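Side-chain contacts in aminopeptidase C (Lactobacillus rhamnosus, PDB 4K7C), which acts as a papain-like cysteine aminopeptidase, probably removing residues one after another from the amino end of peptides: residues K28-N33 with D340-T345; F73-T78 with G140-L145; R188-D193 with A198-A203; T300-A305 with G376-W381. All blocks are in the same frame, centred on the assembly; numbering follows the deposited sequence.

Contact 1 (K28-N33 with D340-T345)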
loop_
_atom_site.group_PDB
_atom_site.type_symbol
_atom_site.label_atom_id
_atom_site.label_comp_id
_atom_site.label_asym_id
_atom_site.label_seq_id
_atom_site.Cartn_x
_atom_site.Cartn_y
_atom_site.Cartn_z
ATOM N N LYS A 28 -17.953 -0.900 26.597
ATOM C CA LYS A 28 -17.177 -1.738 25.704
ATOM C C LYS A 28 -17.212 -1.174 24.290
ATOM O O LYS A 28 -16.160 -0.999 23.668
ATOM C CB LYS A 28 -17.698 -3.173 25.719
ATOM C CG LYS A 28 -17.354 -3.850 27.042
ATOM C CD LYS A 28 -17.772 -5.304 27.064
ATOM C CE LYS A 28 -17.570 -5.956 28.444
ATOM N NZ LYS A 28 -18.353 -5.392 29.558
ATOM N N ALA A 29 -18.386 -0.698 23.863
ATOM C CA ALA A 29 -18.499 -0.117 22.492
ATOM C C ALA A 29 -17.604 1.087 22.356
ATOM O O ALA A 29 -16.846 1.198 21.398
ATOM C CB ALA A 29 -19.944 0.199 22.145
ATOM N N VAL A 30 -17.637 1.999 23.310
ATOM C CA VAL A 30 -16.904 3.239 23.158
ATOM C C VAL A 30 -15.412 3.016 23.379
ATOM O O VAL A 30 -14.576 3.626 22.681
ATOM C CB VAL A 30 -17.448 4.245 24.173
ATOM C CG1 VAL A 30 -16.703 5.554 23.982
ATOM C CG2 VAL A 30 -18.986 4.461 23.955
HETATM N N MSE A 31 -15.047 2.157 24.363
HETATM C CA MSE A 31 -13.618 1.806 24.550
HETATM C C MSE A 31 -13.039 1.257 23.232
HETATM O O MSE A 31 -11.900 1.550 22.877
HETATM C CB MSE A 31 -13.466 0.674 25.587
HETATM C CG MSE A 31 -13.630 1.250 26.998
HETATM SE SE MSE A 31 -13.633 -0.236 28.325
HETATM C CE MSE A 31 -11.701 -0.520 28.341
ATOM N N ASN A 32 -13.773 0.392 22.567
ATOM C CA ASN A 32 -13.282 -0.339 21.375
ATOM C C ASN A 32 -13.259 0.511 20.092
ATOM O O ASN A 32 -12.315 0.367 19.310
ATOM C CB ASN A 32 -14.134 -1.587 21.115
ATOM C CG ASN A 32 -14.006 -2.653 22.201
ATOM O OD1 ASN A 32 -14.885 -3.521 22.284
ATOM N ND2 ASN A 32 -13.014 -2.570 23.040
ATOM N N ASN A 33 -14.231 1.418 19.941
ATOM C CA ASN A 33 -14.554 2.079 18.631
ATOM C C ASN A 33 -14.472 3.571 18.664
ATOM O O ASN A 33 -14.371 4.200 17.574
ATOM C CB ASN A 33 -15.906 1.615 18.112
ATOM C CG ASN A 33 -16.000 0.093 18.037
ATOM O OD1 ASN A 33 -15.376 -0.558 17.198
ATOM N ND2 ASN A 33 -16.756 -0.486 18.944
ATOM N N ASP A 340 -25.661 12.434 23.358
ATOM C CA ASP A 340 -26.406 12.632 24.626
ATOM C C ASP A 340 -27.029 11.295 25.021
ATOM O O ASP A 340 -26.943 10.881 26.167
ATOM C CB ASP A 340 -27.487 13.722 24.526
ATOM C CG ASP A 340 -26.998 15.078 23.937
ATOM O OD1 ASP A 340 -26.234 15.105 22.901
ATOM O OD2 ASP A 340 -27.441 16.131 24.503
ATOM N N ASP A 341 -27.600 10.609 24.039
ATOM C CA ASP A 341 -28.195 9.313 24.282
ATOM C C ASP A 341 -27.148 8.304 24.736
ATOM O O ASP A 341 -27.319 7.567 25.754
ATOM C CB ASP A 341 -28.722 8.713 22.991
ATOM C CG ASP A 341 -30.056 9.297 22.535
ATOM O OD1 ASP A 341 -30.724 10.023 23.330
ATOM O OD2 ASP A 341 -30.447 8.964 21.373
ATOM N N LEU A 342 -25.996 8.288 24.055
ATOM C CA LEU A 342 -24.923 7.327 24.364
ATOM C C LEU A 342 -24.392 7.453 25.787
ATOM O O LEU A 342 -24.293 6.446 26.500
ATOM C CB LEU A 342 -23.728 7.560 23.441
ATOM C CG LEU A 342 -22.464 6.726 23.616
ATOM C CD1 LEU A 342 -22.703 5.232 23.703
ATOM C CD2 LEU A 342 -21.520 7.030 22.422
ATOM N N PHE A 343 -24.169 8.689 26.211
ATOM C CA PHE A 343 -23.608 8.950 27.514
ATOM C C PHE A 343 -24.646 9.258 28.634
ATOM O O PHE A 343 -24.211 9.544 29.766
ATOM C CB PHE A 343 -22.611 10.091 27.472
ATOM C CG PHE A 343 -21.383 9.798 26.704
ATOM C CD1 PHE A 343 -20.352 9.063 27.288
ATOM C CD2 PHE A 343 -21.332 10.040 25.376
ATOM C CE1 PHE A 343 -19.220 8.759 26.621
ATOM C CE2 PHE A 343 -20.174 9.704 24.656
ATOM C CZ PHE A 343 -19.110 9.099 25.287
ATOM N N ASN A 344 -25.902 9.198 28.301
ATOM C CA ASN A 344 -27.006 9.589 29.172
ATOM C C ASN A 344 -26.721 10.922 29.803
ATOM O O ASN A 344 -26.842 11.082 31.037
ATOM C CB ASN A 344 -27.315 8.490 30.240
ATOM C CG ASN A 344 -28.611 8.755 30.931
ATOM O OD1 ASN A 344 -29.520 9.359 30.320
ATOM N ND2 ASN A 344 -28.711 8.374 32.211
ATOM N N THR A 345 -26.329 11.922 28.993
ATOM C CA THR A 345 -25.871 13.204 29.527
ATOM C C THR A 345 -26.382 14.242 28.534
ATOM O O THR A 345 -26.318 14.040 27.310
ATOM C CB THR A 345 -24.337 13.271 29.588
ATOM O OG1 THR A 345 -23.864 12.311 30.512
ATOM C CG2 THR A 345 -23.808 14.634 30.023
#

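Contact 2 (F73-T78 with G140-L145)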
loop_
_atom_site.group_PDB
_atom_site.type_symbol
_atom_site.label_atom_id
_atom_site.label_comp_id
_atom_site.label_asym_id
_atom_site.label_seq_id
_atom_site.Cartn_x
_atom_site.Cartn_y
_atom_site.Cartn_z
ATOM N N PHE A 73 -10.370 29.655 -1.309
ATOM C CA PHE A 73 -10.928 28.623 -2.173
ATOM C C PHE A 73 -12.407 28.859 -2.365
ATOM O O PHE A 73 -12.906 28.816 -3.515
ATOM C CB PHE A 73 -10.643 27.184 -1.641
ATOM C CG PHE A 73 -9.279 26.679 -2.042
ATOM C CD1 PHE A 73 -9.150 25.701 -3.023
ATOM C CD2 PHE A 73 -8.168 27.179 -1.479
ATOM C CE1 PHE A 73 -7.922 25.250 -3.421
ATOM C CE2 PHE A 73 -6.902 26.745 -1.856
ATOM C CZ PHE A 73 -6.783 25.806 -2.872
ATOM N N ALA A 74 -13.100 29.151 -1.260
ATOM C CA ALA A 74 -14.538 29.370 -1.335
ATOM C C ALA A 74 -14.899 30.638 -2.125
ATOM O O ALA A 74 -15.765 30.628 -3.002
ATOM C CB ALA A 74 -15.145 29.407 0.032
ATOM N N ALA A 75 -14.202 31.698 -1.883
ATOM C CA ALA A 75 -14.467 32.944 -2.655
ATOM C C ALA A 75 -14.175 32.682 -4.113
ATOM O O ALA A 75 -14.982 33.041 -4.996
ATOM C CB ALA A 75 -13.660 34.089 -2.156
ATOM N N LEU A 76 -12.979 32.135 -4.415
ATOM C CA LEU A 76 -12.632 31.887 -5.794
ATOM C C LEU A 76 -13.596 30.877 -6.469
ATOM O O LEU A 76 -13.814 30.904 -7.672
ATOM C CB LEU A 76 -11.165 31.423 -5.918
ATOM C CG LEU A 76 -10.120 32.500 -5.516
ATOM C CD1 LEU A 76 -8.686 31.938 -5.414
ATOM C CD2 LEU A 76 -10.133 33.682 -6.456
ATOM N N ASN A 77 -14.201 30.000 -5.667
ATOM C CA ASN A 77 -15.201 29.106 -6.182
ATOM C C ASN A 77 -16.398 29.886 -6.724
ATOM O O ASN A 77 -16.869 29.628 -7.825
ATOM C CB ASN A 77 -15.703 28.100 -5.115
ATOM C CG ASN A 77 -14.747 26.921 -4.914
ATOM O OD1 ASN A 77 -13.939 26.587 -5.786
ATOM N ND2 ASN A 77 -14.878 26.240 -3.727
ATOM N N THR A 78 -16.855 30.850 -5.976
ATOM C CA THR A 78 -18.023 31.682 -6.380
ATOM C C THR A 78 -17.706 32.368 -7.724
ATOM O O THR A 78 -18.515 32.311 -8.638
ATOM C CB THR A 78 -18.530 32.703 -5.356
ATOM O OG1 THR A 78 -17.579 33.711 -5.023
ATOM C CG2 THR A 78 -18.989 31.938 -4.036
ATOM N N GLY A 140 -8.855 33.761 6.746
ATOM C CA GLY A 140 -9.370 35.102 6.566
ATOM C C GLY A 140 -10.881 35.201 6.540
ATOM O O GLY A 140 -11.617 34.312 7.013
ATOM N N GLN A 141 -11.362 36.349 6.066
ATOM C CA GLN A 141 -12.771 36.607 5.918
ATOM C C GLN A 141 -13.011 37.241 4.533
ATOM O O GLN A 141 -12.061 37.719 3.876
ATOM C CB GLN A 141 -13.236 37.526 7.087
ATOM C CG GLN A 141 -12.835 37.035 8.463
ATOM C CD GLN A 141 -13.661 37.606 9.613
ATOM O OE1 GLN A 141 -14.680 38.259 9.403
ATOM N NE2 GLN A 141 -13.243 37.331 10.824
ATOM N N TRP A 142 -14.275 37.246 4.105
ATOM C CA TRP A 142 -14.690 37.662 2.768
ATOM C C TRP A 142 -14.132 39.053 2.389
ATOM O O TRP A 142 -13.549 39.207 1.333
ATOM C CB TRP A 142 -16.222 37.694 2.665
ATOM C CG TRP A 142 -16.628 38.302 1.366
ATOM C CD1 TRP A 142 -16.872 39.634 1.112
ATOM C CD2 TRP A 142 -16.745 37.642 0.092
ATOM N NE1 TRP A 142 -17.127 39.828 -0.216
ATOM C CE2 TRP A 142 -17.073 38.627 -0.866
ATOM C CE3 TRP A 142 -16.635 36.320 -0.326
ATOM C CZ2 TRP A 142 -17.290 38.312 -2.229
ATOM C CZ3 TRP A 142 -16.891 36.010 -1.653
ATOM C CH2 TRP A 142 -17.181 37.008 -2.607
ATOM N N ASP A 143 -14.228 40.024 3.286
ATOM C CA ASP A 143 -13.839 41.404 2.945
ATOM C C ASP A 143 -12.331 41.510 2.734
ATOM O O ASP A 143 -11.873 42.333 1.939
ATOM C CB ASP A 143 -14.289 42.361 4.040
ATOM C CG ASP A 143 -15.825 42.444 4.196
ATOM O OD1 ASP A 143 -16.580 42.422 3.195
ATOM O OD2 ASP A 143 -16.274 42.509 5.382
HETATM N N MSE A 144 -11.574 40.671 3.443
HETATM C CA MSE A 144 -10.117 40.555 3.203
HETATM C C MSE A 144 -9.783 39.928 1.879
HETATM O O MSE A 144 -8.809 40.301 1.228
HETATM C CB MSE A 144 -9.525 39.732 4.367
HETATM C CG MSE A 144 -9.549 40.532 5.656
HETATM SE SE MSE A 144 -9.300 39.366 7.238
HETATM C CE MSE A 144 -7.471 38.717 6.955
ATOM N N LEU A 145 -10.596 38.995 1.378
ATOM C CA LEU A 145 -10.311 38.449 0.059
ATOM C C LEU A 145 -10.645 39.522 -0.993
ATOM O O LEU A 145 -9.879 39.728 -1.963
ATOM C CB LEU A 145 -11.175 37.209 -0.137
ATOM C CG LEU A 145 -10.889 36.271 -1.316
ATOM C CD1 LEU A 145 -11.505 36.800 -2.603
ATOM C CD2 LEU A 145 -9.387 36.037 -1.400
#

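Contact 3 (R188-D193 with A198-A203)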
loop_
_atom_site.group_PDB
_atom_site.type_symbol
_atom_site.label_atom_id
_atom_site.label_comp_id
_atom_site.label_asym_id
_atom_site.label_seq_id
_atom_site.Cartn_x
_atom_site.Cartn_y
_atom_site.Cartn_z
ATOM N N ARG A 188 9.519 47.690 18.102
ATOM C CA ARG A 188 9.291 48.241 19.458
ATOM C C ARG A 188 10.493 49.010 19.999
ATOM O O ARG A 188 10.327 50.077 20.677
ATOM C CB ARG A 188 8.770 47.158 20.464
ATOM C CG ARG A 188 7.360 46.635 20.124
ATOM C CD ARG A 188 6.813 45.554 21.099
ATOM N NE ARG A 188 6.822 45.991 22.514
ATOM C CZ ARG A 188 5.817 46.575 23.136
ATOM N NH1 ARG A 188 4.675 46.767 22.529
ATOM N NH2 ARG A 188 5.941 46.938 24.435
ATOM N N LYS A 189 11.669 48.492 19.737
ATOM C CA LYS A 189 12.895 49.129 20.139
ATOM C C LYS A 189 13.068 50.522 19.488
ATOM O O LYS A 189 13.332 51.507 20.158
ATOM C CB LYS A 189 14.096 48.275 19.785
ATOM C CG LYS A 189 15.229 48.741 20.644
ATOM C CD LYS A 189 16.608 48.420 20.200
ATOM C CE LYS A 189 17.509 48.729 21.427
ATOM N NZ LYS A 189 18.656 49.561 20.992
ATOM N N LEU A 190 12.904 50.584 18.179
ATOM C CA LEU A 190 12.859 51.848 17.443
ATOM C C LEU A 190 11.885 52.850 18.063
ATOM O O LEU A 190 12.275 53.990 18.287
ATOM C CB LEU A 190 12.507 51.612 15.956
ATOM C CG LEU A 190 13.634 51.016 15.112
ATOM C CD1 LEU A 190 13.083 50.464 13.820
ATOM C CD2 LEU A 190 14.732 52.009 14.774
ATOM N N VAL A 191 10.653 52.453 18.356
ATOM C CA VAL A 191 9.708 53.367 18.968
ATOM C C VAL A 191 10.201 53.743 20.396
ATOM O O VAL A 191 10.099 54.912 20.775
ATOM C CB VAL A 191 8.329 52.788 19.038
ATOM C CG1 VAL A 191 7.402 53.660 19.877
ATOM C CG2 VAL A 191 7.757 52.553 17.655
ATOM N N ALA A 192 10.775 52.801 21.144
ATOM C CA ALA A 192 11.303 53.111 22.503
ATOM C C ALA A 192 12.443 54.133 22.446
ATOM O O ALA A 192 12.586 55.000 23.353
ATOM C CB ALA A 192 11.770 51.846 23.216
ATOM N N ASP A 193 13.277 53.993 21.421
ATOM C CA ASP A 193 14.452 54.828 21.211
ATOM C C ASP A 193 14.167 56.165 20.540
ATOM O O ASP A 193 15.096 56.893 20.251
ATOM C CB ASP A 193 15.497 54.072 20.422
ATOM C CG ASP A 193 16.164 53.015 21.233
ATOM O OD1 ASP A 193 15.919 52.928 22.459
ATOM O OD2 ASP A 193 16.935 52.257 20.659
ATOM N N ALA A 198 10.906 58.407 9.585
ATOM C CA ALA A 198 11.590 58.030 8.362
ATOM C C ALA A 198 12.522 56.824 8.567
ATOM O O ALA A 198 12.629 55.948 7.705
ATOM C CB ALA A 198 12.374 59.225 7.812
ATOM N N ASP A 199 13.212 56.791 9.701
ATOM C CA ASP A 199 14.033 55.644 10.050
ATOM C C ASP A 199 13.152 54.391 10.268
ATOM O O ASP A 199 13.580 53.276 9.960
ATOM C CB ASP A 199 14.825 55.898 11.343
ATOM C CG ASP A 199 16.024 56.843 11.134
ATOM O OD1 ASP A 199 16.377 57.155 9.990
ATOM O OD2 ASP A 199 16.634 57.228 12.132
ATOM N N ILE A 200 12.011 54.599 10.880
ATOM C CA ILE A 200 11.114 53.492 11.167
ATOM C C ILE A 200 10.525 52.950 9.833
ATOM O O ILE A 200 10.543 51.713 9.577
ATOM C CB ILE A 200 9.998 53.873 12.100
ATOM C CG1 ILE A 200 10.572 54.103 13.521
ATOM C CG2 ILE A 200 8.938 52.785 12.090
ATOM C CD1 ILE A 200 9.514 54.646 14.434
ATOM N N GLU A 201 10.042 53.854 8.984
ATOM C CA GLU A 201 9.661 53.475 7.569
ATOM C C GLU A 201 10.751 52.765 6.794
ATOM O O GLU A 201 10.454 51.772 6.100
ATOM C CB GLU A 201 9.147 54.675 6.761
ATOM N N ALA A 202 12.016 53.204 6.895
ATOM C CA ALA A 202 13.128 52.563 6.171
ATOM C C ALA A 202 13.367 51.113 6.698
ATOM O O ALA A 202 13.676 50.186 5.950
ATOM C CB ALA A 202 14.407 53.325 6.398
ATOM N N ALA A 203 13.285 50.988 8.016
ATOM C CA ALA A 203 13.469 49.696 8.638
ATOM C C ALA A 203 12.364 48.728 8.115
ATOM O O ALA A 203 12.631 47.526 7.755
ATOM C CB ALA A 203 13.333 49.872 10.163
#

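Contact 4 (T300-A305 with G376-W381)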
loop_
_atom_site.group_PDB
_atom_site.type_symbol
_atom_site.label_atom_id
_atom_site.label_comp_id
_atom_site.label_asym_id
_atom_site.label_seq_id
_atom_site.Cartn_x
_atom_site.Cartn_y
_atom_site.Cartn_z
ATOM N N THR A 300 -34.075 35.693 8.661
ATOM C CA THR A 300 -33.772 36.726 7.627
ATOM C C THR A 300 -32.470 36.325 6.886
ATOM O O THR A 300 -32.406 36.299 5.657
ATOM C CB THR A 300 -33.553 38.102 8.279
ATOM O OG1 THR A 300 -34.690 38.510 9.111
ATOM C CG2 THR A 300 -33.273 39.168 7.242
ATOM N N PHE A 301 -31.504 35.868 7.673
ATOM C CA PHE A 301 -30.196 35.396 7.149
ATOM C C PHE A 301 -30.471 34.286 6.156
ATOM O O PHE A 301 -29.966 34.303 5.001
ATOM C CB PHE A 301 -29.410 34.915 8.429
ATOM C CG PHE A 301 -28.037 34.417 8.225
ATOM C CD1 PHE A 301 -26.949 35.151 8.716
ATOM C CD2 PHE A 301 -27.819 33.118 7.781
ATOM C CE1 PHE A 301 -25.666 34.671 8.661
ATOM C CE2 PHE A 301 -26.528 32.641 7.673
ATOM C CZ PHE A 301 -25.437 33.369 8.144
ATOM N N LYS A 302 -31.210 33.260 6.609
ATOM C CA LYS A 302 -31.490 32.120 5.732
ATOM C C LYS A 302 -32.333 32.492 4.502
ATOM O O LYS A 302 -32.132 31.980 3.385
ATOM C CB LYS A 302 -32.191 31.003 6.523
ATOM C CG LYS A 302 -31.260 30.185 7.352
ATOM C CD LYS A 302 -31.938 29.453 8.525
ATOM C CE LYS A 302 -32.858 28.381 8.051
ATOM N NZ LYS A 302 -33.653 27.724 9.104
ATOM N N ASP A 303 -33.356 33.336 4.702
ATOM C CA ASP A 303 -34.179 33.777 3.538
ATOM C C ASP A 303 -33.398 34.485 2.461
ATOM O O ASP A 303 -33.634 34.249 1.312
ATOM C CB ASP A 303 -35.293 34.692 3.996
ATOM C CG ASP A 303 -36.411 33.925 4.723
ATOM O OD1 ASP A 303 -36.516 32.678 4.586
ATOM O OD2 ASP A 303 -37.212 34.622 5.385
ATOM N N LEU A 304 -32.393 35.292 2.854
ATOM C CA LEU A 304 -31.455 35.883 1.883
ATOM C C LEU A 304 -30.631 34.898 1.132
ATOM O O LEU A 304 -30.490 34.987 -0.078
ATOM C CB LEU A 304 -30.500 36.866 2.572
ATOM C CG LEU A 304 -31.164 38.086 3.247
ATOM C CD1 LEU A 304 -30.235 38.808 4.105
ATOM C CD2 LEU A 304 -31.762 39.056 2.232
ATOM N N ALA A 305 -30.102 33.877 1.845
ATOM C CA ALA A 305 -29.393 32.824 1.151
ATOM C C ALA A 305 -30.222 32.102 0.132
ATOM O O ALA A 305 -29.745 31.842 -0.974
ATOM C CB ALA A 305 -28.754 31.826 2.143
ATOM N N GLY A 376 -42.084 24.644 1.187
ATOM C CA GLY A 376 -41.563 26.025 1.229
ATOM C C GLY A 376 -40.510 26.275 2.289
ATOM O O GLY A 376 -40.117 27.404 2.470
ATOM N N LYS A 377 -40.071 25.251 3.032
ATOM C CA LYS A 377 -39.032 25.444 4.082
ATOM C C LYS A 377 -37.763 24.620 3.734
ATOM O O LYS A 377 -37.852 23.551 3.174
ATOM C CB LYS A 377 -39.553 24.977 5.424
ATOM C CG LYS A 377 -40.783 25.798 5.887
ATOM C CD LYS A 377 -40.771 26.016 7.408
ATOM C CE LYS A 377 -41.949 26.870 7.839
ATOM N NZ LYS A 377 -42.022 28.132 7.029
ATOM N N PRO A 378 -36.586 25.138 4.111
ATOM C CA PRO A 378 -35.358 24.409 3.776
ATOM C C PRO A 378 -35.174 23.181 4.656
ATOM O O PRO A 378 -35.375 23.273 5.876
ATOM C CB PRO A 378 -34.291 25.440 4.065
ATOM C CG PRO A 378 -34.899 26.359 5.072
ATOM C CD PRO A 378 -36.300 26.488 4.549
ATOM N N THR A 379 -34.855 22.024 4.079
ATOM C CA THR A 379 -34.547 20.843 4.952
ATOM C C THR A 379 -33.045 20.529 5.037
ATOM O O THR A 379 -32.580 19.905 6.014
ATOM C CB THR A 379 -35.349 19.629 4.429
ATOM O OG1 THR A 379 -34.989 19.384 3.078
ATOM C CG2 THR A 379 -36.841 19.901 4.520
ATOM N N LYS A 380 -32.354 20.869 3.949
ATOM C CA LYS A 380 -30.962 20.563 3.759
ATOM C C LYS A 380 -30.388 21.442 2.641
ATOM O O LYS A 380 -31.121 21.947 1.828
ATOM C CB LYS A 380 -30.684 19.077 3.474
ATOM C CG LYS A 380 -31.482 18.459 2.384
ATOM C CD LYS A 380 -31.504 16.936 2.432
ATOM C CE LYS A 380 -32.299 16.326 1.283
ATOM N NZ LYS A 380 -32.271 14.864 1.536
ATOM N N TRP A 381 -29.065 21.656 2.740
ATOM C CA TRP A 381 -28.323 22.604 1.934
ATOM C C TRP A 381 -27.169 21.840 1.316
ATOM O O TRP A 381 -26.513 20.970 1.964
ATOM C CB TRP A 381 -27.732 23.690 2.809
ATOM C CG TRP A 381 -28.772 24.464 3.597
ATOM C CD1 TRP A 381 -29.343 24.080 4.763
ATOM C CD2 TRP A 381 -29.233 25.795 3.330
ATOM N NE1 TRP A 381 -30.278 25.038 5.186
ATOM C CE2 TRP A 381 -30.214 26.097 4.310
ATOM C CE3 TRP A 381 -29.017 26.720 2.254
ATOM C CZ2 TRP A 381 -30.918 27.297 4.316
ATOM C CZ3 TRP A 381 -29.667 27.930 2.296
ATOM C CH2 TRP A 381 -30.629 28.202 3.298
#

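Contact 1 (K28-N33 with D340-T345)
Val30 and Leu342 meet tip to tip where the N-terminal arm, through helix 23-39, lies against the short helix 339-343, whose C-terminal end is closed by a Schellman motif. The apolar contacts are few and belong to three buried side chains. Val30 CG2 fits against the fork of the leucine, 3.8 Å from Leu342 CD1 and 3.9 Å from its CD2. The other branch, Val30 CG1, anti to the backbone N (chi1 -178°) and beside the carbonyl carbon, makes a looser approach to Phe343, 4.5 Å from CZ. Leu342 CG also rests 3.8 Å above one face of the Phe343 ring, offset toward its rim, so the two side chains pack on each other as well as on Val30. Leu26 and Thr38 touch Leu342 as well, and Leu175 and Thr218 of a second subunit pack on Phe343 and Val30.

The polar bonds run alongside this apolar contact, within each segment, to nearby residues such as Phe347, and to other chains. Asn344 takes a positive phi (47°) as the chain leaves the helix, and Thr345 N returns 3.1 Å to Asp340 O. On helix 23-39, Asn33 ND2 bends back to Ala29 O and also donates to Ala37 O of a third subunit, so the small apolar contact sits where several copies of the protein converge. Arg213 of the second subunit donates to Phe343 O through NE and to Asn344 O through NH1. The same Phe343 O receives Thr345 OG1 at 2.9 Å, the hydroxyl standing above the carbonyl plane.

Contact 2 (F73-T78 with G140-L145)
Ala75 CB points toward the neighbouring helix and is received by two side chains, Leu145 and Trp142. Leu145 meets it with one methyl and the branch point: CD1 lies 3.5 Å from Ala75 CB, tighter than usual van der Waals contact, and CG is almost as near at 3.6 Å. The leucine gets there because its CG is anti to the backbone N (chi1 -168°). Trp142 approaches from its six-membered ring, with CZ3 3.8 Å from Ala75 CB. One turn further along, the side chain of Thr78 crosses that of Trp142, its OG1 lying near the indole plane at the ring edge, 4.1 Å from CH2. The hydroxyl is held by its own helix, donating in the carbonyl plane to a lone pair of Ala75 O at 2.7 Å, which fixes its rotation beside the ring.

Helix 70-87 probably corresponds to the long central helix of the papain-like fold. Here the start of helix 142-152, with Gln141 at its N-cap position, lies on it. Trp142 extends to Val412 of strand 408-414 and meets Trp316 of strand 315-319 edge-to-face, while Ala74 and Thr78 pack on Val367 of strand 364-374.

Contact 3 (R188-D193 with A198-A203)
Leu190 and Ile200 face each other near the end of a helical hairpin, in which helix 170-192 turns over a short loop into helix 197-219. The axes of the two short helical segments run nearly antiparallel, at 171°, and come within 10.5 Å of each other. In the first shell, Leu190 does most of the touching. Its CB lies 4.0 Å from Ile200 CG1, while its far branch, CD1, reaches Ala203 CB at 3.7 Å. These two points spread the leucine over one turn of the opposite helix. Val191 adds a lighter contact from the flank, CG2 resting 4.2 Å from Ile200 CD1. Ile200 holds CG1 anti to its carbonyl carbon (chi1 -71°), and this carries the ethyl arm out to Leu190 and Val191.

The next shell is made by the connecting loop and by helix 96-117. Ala195 packs on both Leu190 and Ile200, filling in at the closed end of the hairpin, and Leu116 touches Val191 and Ile200. Arg188, on helix 170-192, donates through NH2 to Gln121 O, just beyond helix 96-117, and packs on Tyr357 of a second subunit. Ser196 OG accepts a hydrogen bond from Asp199 N near the start of the second helix.

The outer side of the first helix is charged. Lys189, extended through its first three torsions, runs along the helix toward Asp193, where NZ forms a salt bridge with the syn lone pair of OD2 at 3.2 Å.

Contact 4 (T300-A305 with G376-W381)
Trp381 pushes its six-membered ring against helix 298-310, and the firmer half of the contact gathers round it. Ala305 CB is 4.0 Å from CZ3, approaching the indole obliquely. Lys302 contributes both backbone and side chain: its carbonyl O lies near the ring plane at the edge, 4.1 Å from CH2, and its CG is 4.2 Å from CZ2. The tryptophan is directed there by a chi1 of -59°, which sets CG anti to the carbonyl carbon. Ile306 and Leu309 touch the same ring, and Phe404 of helix 401-407 stacks on it.

Pro378, three residues earlier on strand 377-384, marks the looser side. A single approach, Lys302 CE to Pro378 CG at 4.1 Å, joins the two obliquely crossing side chains. Pro378 is partly exposed, and the chain before it, Gly376 and Lys377, is exposed, as is Asp303 on the helix. The helix and strand segments cross at 82°, nearly perpendicular, and although the backbones are nearer here, the proline ring meets the helix through one carbon.

Lys302 thus works in two ways. Its methylenes, bent at chi3 (68°), pack on proline and indole, while NZ forms salt bridges with Asp401 and Asp405. Asp401 OD1 in turn accepts Trp381 NE1, so one carboxylate serves both Lys302 and Trp381; the pairing would probably favour a charged lysine despite its burial.

Contacts 2 and 4 belong to the interior of the catalytic fold, their nearest atoms about 11 Å apart, and in both a tryptophan packs an alanine of a helix: contact 2 joins two helices, contact 4 a helix and a strand. Contacts 1 and 3 lie further out, more than 30 Å from the chain's centre. Contact 1 is nevertheless buried, with a second subunit packing on it, whereas contact 3 is only partly buried and sits on a projecting hairpin. All four meet largely through carbon. The charges differ with place: contact 4 has a buried lysine held by aspartates, contact 3 a salt bridge on an exposed helix face.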